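Local coordinates for Rho guanine nucleotide exchange factor 12 (Homo sapiens, PDB 1TXD), which acts through its DH/PH region as a guanine nucleotide exchange factor for the small GTPase RhoA, at residues Gln100-Glu114 against Glu193-Ile207. The protein carries 1 engineered substitution. Sequence-based numbering, arbitrary orientation.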
loop_
_atom_site.group_PDB
_atom_site.type_symbol
_atom_site.label_atom_id
_atom_site.label_comp_id
_atom_site.label_asym_id
_atom_site.label_seq_id
_atom_site.Cartn_x
_atom_site.Cartn_y
_atom_site.Cartn_z
ATOM N N GLN A 100 24.967 25.252 4.938
ATOM C CA GLN A 100 24.844 24.311 3.835
ATOM C C GLN A 100 24.155 23.071 4.355
ATOM O O GLN A 100 24.412 22.683 5.480
ATOM C CB GLN A 100 26.225 23.887 3.314
ATOM C CG GLN A 100 27.240 25.011 3.133
ATOM C CD GLN A 100 26.727 26.074 2.173
ATOM O OE1 GLN A 100 26.281 25.743 1.075
ATOM N NE2 GLN A 100 26.756 27.335 2.589
ATOM N N ILE A 101 23.305 22.462 3.535
ATOM C CA ILE A 101 22.528 21.279 3.938
ATOM C C ILE A 101 22.416 20.166 2.881
ATOM O O ILE A 101 22.029 19.056 3.201
ATOM C CB ILE A 101 21.127 21.698 4.414
ATOM C CG1 ILE A 101 20.667 20.791 5.532
ATOM C CG2 ILE A 101 20.099 21.692 3.253
ATOM C CD1 ILE A 101 19.210 20.782 5.716
ATOM N N GLY A 102 22.772 20.455 1.634
ATOM C CA GLY A 102 22.663 19.486 0.560
ATOM C C GLY A 102 23.290 18.162 0.950
ATOM O O GLY A 102 22.709 17.105 0.726
ATOM N N GLU A 103 24.468 18.221 1.562
ATOM C CA GLU A 103 25.234 17.028 1.836
ATOM C C GLU A 103 24.534 16.182 2.893
ATOM O O GLU A 103 24.550 14.959 2.820
ATOM C CB GLU A 103 26.668 17.391 2.273
ATOM C CG GLU A 103 27.682 16.281 2.044
ATOM C CD GLU A 103 27.859 15.915 0.571
ATOM O OE1 GLU A 103 28.234 16.810 -0.234
ATOM O OE2 GLU A 103 27.636 14.734 0.219
ATOM N N ASP A 104 23.907 16.849 3.857
ATOM C CA ASP A 104 23.137 16.155 4.885
ATOM C C ASP A 104 21.928 15.461 4.256
ATOM O O ASP A 104 21.673 14.325 4.517
ATOM C CB ASP A 104 22.692 17.113 5.979
ATOM C CG ASP A 104 23.829 17.890 6.538
ATOM O OD1 ASP A 104 24.789 17.266 7.031
ATOM O OD2 ASP A 104 23.860 19.135 6.488
ATOM N N LEU A 105 21.240 16.163 3.378
ATOM C CA LEU A 105 20.113 15.601 2.657
ATOM C C LEU A 105 20.511 14.398 1.830
ATOM O O LEU A 105 19.751 13.439 1.714
ATOM C CB LEU A 105 19.489 16.661 1.766
ATOM C CG LEU A 105 18.892 17.867 2.489
ATOM C CD1 LEU A 105 18.421 18.810 1.445
ATOM C CD2 LEU A 105 17.746 17.487 3.385
ATOM N N LEU A 106 21.717 14.433 1.292
ATOM C CA LEU A 106 22.255 13.307 0.561
ATOM C C LEU A 106 22.611 12.115 1.464
ATOM O O LEU A 106 22.432 10.977 1.064
ATOM C CB LEU A 106 23.468 13.739 -0.288
ATOM C CG LEU A 106 23.073 14.461 -1.582
ATOM C CD1 LEU A 106 24.326 14.820 -2.458
ATOM C CD2 LEU A 106 22.048 13.663 -2.408
ATOM N N THR A 107 23.106 12.378 2.665
ATOM C CA THR A 107 23.296 11.335 3.684
ATOM C C THR A 107 21.976 10.692 4.172
ATOM O O THR A 107 21.924 9.468 4.430
ATOM C CB THR A 107 24.085 11.942 4.876
ATOM O OG1 THR A 107 25.378 12.347 4.415
ATOM C CG2 THR A 107 24.418 10.891 5.912
ATOM N N TRP A 108 20.918 11.510 4.303
ATOM C CA TRP A 108 19.644 11.070 4.825
ATOM C C TRP A 108 18.849 10.266 3.792
ATOM O O TRP A 108 18.203 9.270 4.143
ATOM C CB TRP A 108 18.801 12.263 5.313
ATOM C CG TRP A 108 19.461 13.043 6.364
ATOM C CD1 TRP A 108 20.442 12.607 7.189
ATOM C CD2 TRP A 108 19.207 14.410 6.733
ATOM N NE1 TRP A 108 20.834 13.615 8.035
ATOM C CE2 TRP A 108 20.082 14.725 7.790
ATOM C CE3 TRP A 108 18.323 15.390 6.289
ATOM C CZ2 TRP A 108 20.115 15.988 8.401
ATOM C CZ3 TRP A 108 18.357 16.646 6.891
ATOM C CH2 TRP A 108 19.248 16.930 7.940
ATOM N N PHE A 109 18.953 10.669 2.526
ATOM C CA PHE A 109 18.027 10.229 1.488
ATOM C C PHE A 109 18.651 9.621 0.244
ATOM O O PHE A 109 17.945 9.401 -0.756
ATOM C CB PHE A 109 17.138 11.428 1.069
ATOM C CG PHE A 109 16.311 11.983 2.190
ATOM C CD1 PHE A 109 15.442 11.160 2.898
ATOM C CD2 PHE A 109 16.384 13.337 2.536
ATOM C CE1 PHE A 109 14.686 11.661 3.925
ATOM C CE2 PHE A 109 15.641 13.842 3.555
ATOM C CZ PHE A 109 14.767 13.010 4.256
ATOM N N SER A 110 19.956 9.347 0.281
ATOM C CA SER A 110 20.625 8.557 -0.763
ATOM C C SER A 110 21.564 7.524 -0.140
ATOM O O SER A 110 21.835 7.542 1.065
ATOM C CB SER A 110 21.418 9.473 -1.719
ATOM O OG SER A 110 22.442 10.125 -1.007
ATOM N N GLY A 111 22.110 6.654 -0.960
ATOM C CA GLY A 111 23.004 5.636 -0.434
ATOM C C GLY A 111 22.330 4.809 0.656
ATOM O O GLY A 111 21.147 4.474 0.523
ATOM N N PRO A 112 23.066 4.473 1.723
ATOM C CA PRO A 112 22.507 3.659 2.811
ATOM C C PRO A 112 21.305 4.275 3.481
ATOM O O PRO A 112 20.473 3.520 3.956
ATOM C CB PRO A 112 23.670 3.525 3.791
ATOM C CG PRO A 112 24.886 3.627 2.894
ATOM C CD PRO A 112 24.506 4.751 1.940
ATOM N N GLY A 113 21.206 5.601 3.498
ATOM C CA GLY A 113 20.071 6.297 4.057
ATOM C C GLY A 113 18.813 6.056 3.253
ATOM O O GLY A 113 17.780 5.755 3.844
ATOM N N GLU A 114 18.909 6.144 1.925
ATOM C CA GLU A 114 17.829 5.736 1.017
ATOM C C GLU A 114 17.415 4.265 1.199
ATOM O O GLU A 114 16.227 3.968 1.340
ATOM C CB GLU A 114 18.211 6.004 -0.439
ATOM C CG GLU A 114 17.258 5.348 -1.411
ATOM C CD GLU A 114 17.475 5.762 -2.846
ATOM O OE1 GLU A 114 18.498 6.343 -3.139
ATOM O OE2 GLU A 114 16.603 5.495 -3.687
ATOM N N GLU A 193 25.379 23.705 -4.151
ATOM C CA GLU A 193 24.506 23.378 -3.036
ATOM C C GLU A 193 23.122 22.994 -3.537
ATOM O O GLU A 193 22.559 21.986 -3.077
ATOM C CB GLU A 193 24.420 24.537 -2.049
ATOM C CG GLU A 193 23.288 24.456 -1.039
ATOM C CD GLU A 193 23.540 23.456 0.066
ATOM O OE1 GLU A 193 22.724 23.438 1.006
ATOM O OE2 GLU A 193 24.548 22.707 0.005
ATOM N N ARG A 194 22.595 23.777 -4.477
ATOM C CA ARG A 194 21.287 23.518 -5.064
ATOM C C ARG A 194 21.237 22.190 -5.801
ATOM O O ARG A 194 20.247 21.469 -5.694
ATOM C CB ARG A 194 20.845 24.630 -6.011
ATOM C CG ARG A 194 19.516 24.366 -6.761
ATOM C CD ARG A 194 19.416 25.034 -8.138
ATOM N NE ARG A 194 18.926 26.402 -8.017
ATOM C CZ ARG A 194 19.593 27.514 -8.389
ATOM N NH1 ARG A 194 20.815 27.469 -8.943
ATOM N NH2 ARG A 194 19.017 28.702 -8.217
ATOM N N GLU A 195 22.290 21.864 -6.543
ATOM C CA GLU A 195 22.318 20.584 -7.258
ATOM C C GLU A 195 22.172 19.366 -6.332
ATOM O O GLU A 195 21.583 18.382 -6.712
ATOM C CB GLU A 195 23.586 20.433 -8.101
ATOM C CG GLU A 195 23.358 19.848 -9.499
ATOM C CD GLU A 195 21.994 20.196 -10.106
ATOM O OE1 GLU A 195 21.755 21.368 -10.464
ATOM O OE2 GLU A 195 21.143 19.287 -10.204
ATOM N N LYS A 196 22.750 19.462 -5.143
ATOM C CA LYS A 196 22.711 18.415 -4.157
ATOM C C LYS A 196 21.306 18.276 -3.587
ATOM O O LYS A 196 20.803 17.145 -3.384
ATOM C CB LYS A 196 23.670 18.732 -3.019
ATOM C CG LYS A 196 25.120 18.519 -3.375
ATOM C CD LYS A 196 26.025 19.284 -2.421
ATOM C CE LYS A 196 27.462 19.334 -2.949
ATOM N NZ LYS A 196 28.443 19.107 -1.856
ATOM N N VAL A 197 20.687 19.421 -3.306
ATOM C CA VAL A 197 19.345 19.447 -2.749
ATOM C C VAL A 197 18.419 18.769 -3.735
ATOM O O VAL A 197 17.690 17.842 -3.343
ATOM C CB VAL A 197 18.851 20.872 -2.412
ATOM C CG1 VAL A 197 17.376 20.869 -2.034
ATOM C CG2 VAL A 197 19.651 21.462 -1.241
ATOM N N LYS A 198 18.476 19.181 -5.006
ATOM C CA LYS A 198 17.609 18.591 -6.038
ATOM C C LYS A 198 17.888 17.109 -6.284
ATOM O O LYS A 198 16.973 16.373 -6.655
ATOM C CB LYS A 198 17.709 19.343 -7.359
ATOM C CG LYS A 198 17.017 20.685 -7.327
ATOM C CD LYS A 198 17.201 21.464 -8.635
ATOM C CE LYS A 198 16.177 21.062 -9.708
ATOM N NZ LYS A 198 16.245 22.018 -10.875
ATOM N N LYS A 199 19.138 16.676 -6.088
ATOM C CA LYS A 199 19.480 15.265 -6.252
ATOM C C LYS A 199 18.776 14.431 -5.146
ATOM O O LYS A 199 18.131 13.431 -5.443
ATOM C CB LYS A 199 21.007 15.065 -6.245
ATOM C CG LYS A 199 21.515 13.586 -6.220
ATOM C CD LYS A 199 22.916 13.468 -6.843
ATOM C CE LYS A 199 23.848 12.454 -6.134
ATOM N NZ LYS A 199 23.205 11.137 -5.897
ATOM N N ALA A 200 18.908 14.877 -3.894
ATOM C CA ALA A 200 18.222 14.305 -2.748
ATOM C C ALA A 200 16.710 14.304 -2.934
ATOM O O ALA A 200 16.053 13.336 -2.616
ATOM C CB ALA A 200 18.607 15.061 -1.462
ATOM N N ALA A 201 16.168 15.377 -3.503
ATOM C CA ALA A 201 14.742 15.440 -3.799
ATOM C C ALA A 201 14.337 14.325 -4.758
ATOM O O ALA A 201 13.319 13.687 -4.528
ATOM C CB ALA A 201 14.356 16.819 -4.383
ATOM N N ASP A 202 15.125 14.103 -5.826
ATOM C CA ASP A 202 14.845 13.022 -6.775
ATOM C C ASP A 202 14.955 11.632 -6.147
ATOM O O ASP A 202 14.135 10.780 -6.435
ATOM C CB ASP A 202 15.758 13.063 -8.002
ATOM C CG ASP A 202 15.440 14.197 -8.920
ATOM O OD1 ASP A 202 14.382 14.858 -8.748
ATOM O OD2 ASP A 202 16.210 14.511 -9.848
ATOM N N HIS A 203 15.969 11.415 -5.315
ATOM C CA HIS A 203 16.031 10.205 -4.492
ATOM C C HIS A 203 14.756 10.058 -3.661
ATOM O O HIS A 203 14.183 8.971 -3.611
ATOM C CB HIS A 203 17.265 10.180 -3.593
ATOM C CG HIS A 203 18.538 9.826 -4.309
ATOM N ND1 HIS A 203 18.802 8.560 -4.796
ATOM C CD2 HIS A 203 19.641 10.568 -4.586
ATOM C CE1 HIS A 203 19.996 8.547 -5.368
ATOM N NE2 HIS A 203 20.531 9.750 -5.248
ATOM N N CYS A 204 14.271 11.132 -3.035
ATOM C CA CYS A 204 13.057 10.989 -2.209
ATOM C C CYS A 204 11.911 10.512 -3.101
ATOM O O CYS A 204 11.110 9.673 -2.718
ATOM C CB CYS A 204 12.685 12.274 -1.483
ATOM S SG CYS A 204 13.724 12.622 -0.081
ATOM N N ARG A 205 11.878 11.021 -4.315
ATOM C CA ARG A 205 10.899 10.575 -5.296
ATOM C C ARG A 205 11.077 9.110 -5.646
ATOM O O ARG A 205 10.101 8.399 -5.698
ATOM C CB ARG A 205 10.953 11.444 -6.556
ATOM C CG ARG A 205 9.725 12.328 -6.708
ATOM C CD ARG A 205 9.796 13.318 -7.853
ATOM N NE ARG A 205 9.542 14.613 -7.253
ATOM C CZ ARG A 205 10.415 15.601 -7.146
ATOM N NH1 ARG A 205 11.645 15.540 -7.656
ATOM N NH2 ARG A 205 10.026 16.676 -6.525
ATOM N N GLN A 206 12.315 8.662 -5.876
ATOM C CA GLN A 206 12.609 7.227 -6.073
ATOM C C GLN A 206 12.117 6.360 -4.900
ATOM O O GLN A 206 11.534 5.331 -5.118
ATOM C CB GLN A 206 14.113 6.985 -6.230
ATOM C CG GLN A 206 14.681 7.126 -7.649
ATOM C CD GLN A 206 16.169 6.743 -7.708
ATOM O OE1 GLN A 206 16.977 7.495 -8.263
ATOM N NE2 GLN A 206 16.533 5.605 -7.089
ATOM N N ILE A 207 12.411 6.777 -3.675
ATOM C CA ILE A 207 11.963 6.096 -2.460
ATOM C C ILE A 207 10.438 5.973 -2.415
ATOM O O ILE A 207 9.897 4.913 -2.136
ATOM C CB ILE A 207 12.427 6.856 -1.224
ATOM C CG1 ILE A 207 13.915 6.683 -1.008
ATOM C CG2 ILE A 207 11.680 6.416 -0.011
ATOM C CD1 ILE A 207 14.510 7.616 0.110
HETATM O O HOH W 1 26.074 20.772 1.397
#
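Helix 102-109 runs nearly parallel to residues 193-207 of helix 191-230, the axes of the two segments 8.1 Å apart and inclined by 20°, with Gly102 against Val197 and Leu106 against Ala200. Small residues allow this near approach: Gly102 CA lies 3.8 Å from Lys196 CB, where a side chain would collide, and the methyl of Ala200 fits against Leu105 CB. Glu193 illustrates how a carboxylate from one helix can take up the amides at the start of another. Bent at chi2 (75°), its chain turns OE1 onto the opening turn, where N of Ile101, the N-cap residue, donates an almost straight bond of 2.8 Å and Gly102 N another of 3.0 Å, both on the syn side; OE2 accepts from a water that in turn accepts from Glu103 N. A leucine here would probably leave these amide N-H groups without their acceptor and fray the helix start. Lys196 lays CB and CG against Leu106 CD1, the two chains crossing at about a right angle, and carries NZ on to Glu103 OE1, 2.8 Å away, in a salt bridge. Farther along, Cys204 SG sits over one face of the Phe109 ring, 3.8 Å from its centroid, while Trp108 CB covers the other. Ser110 CB rests on a face of the His203 imidazole in a CH-pi contact, and His203 ND1 makes a weak, bent bond to Glu114 OE1. Leu32 of helix 20-57 touches Leu105, and Leu181 of helix 169-186 touches Ala200, placing this packing within the elongated helical bundle of the DH domain.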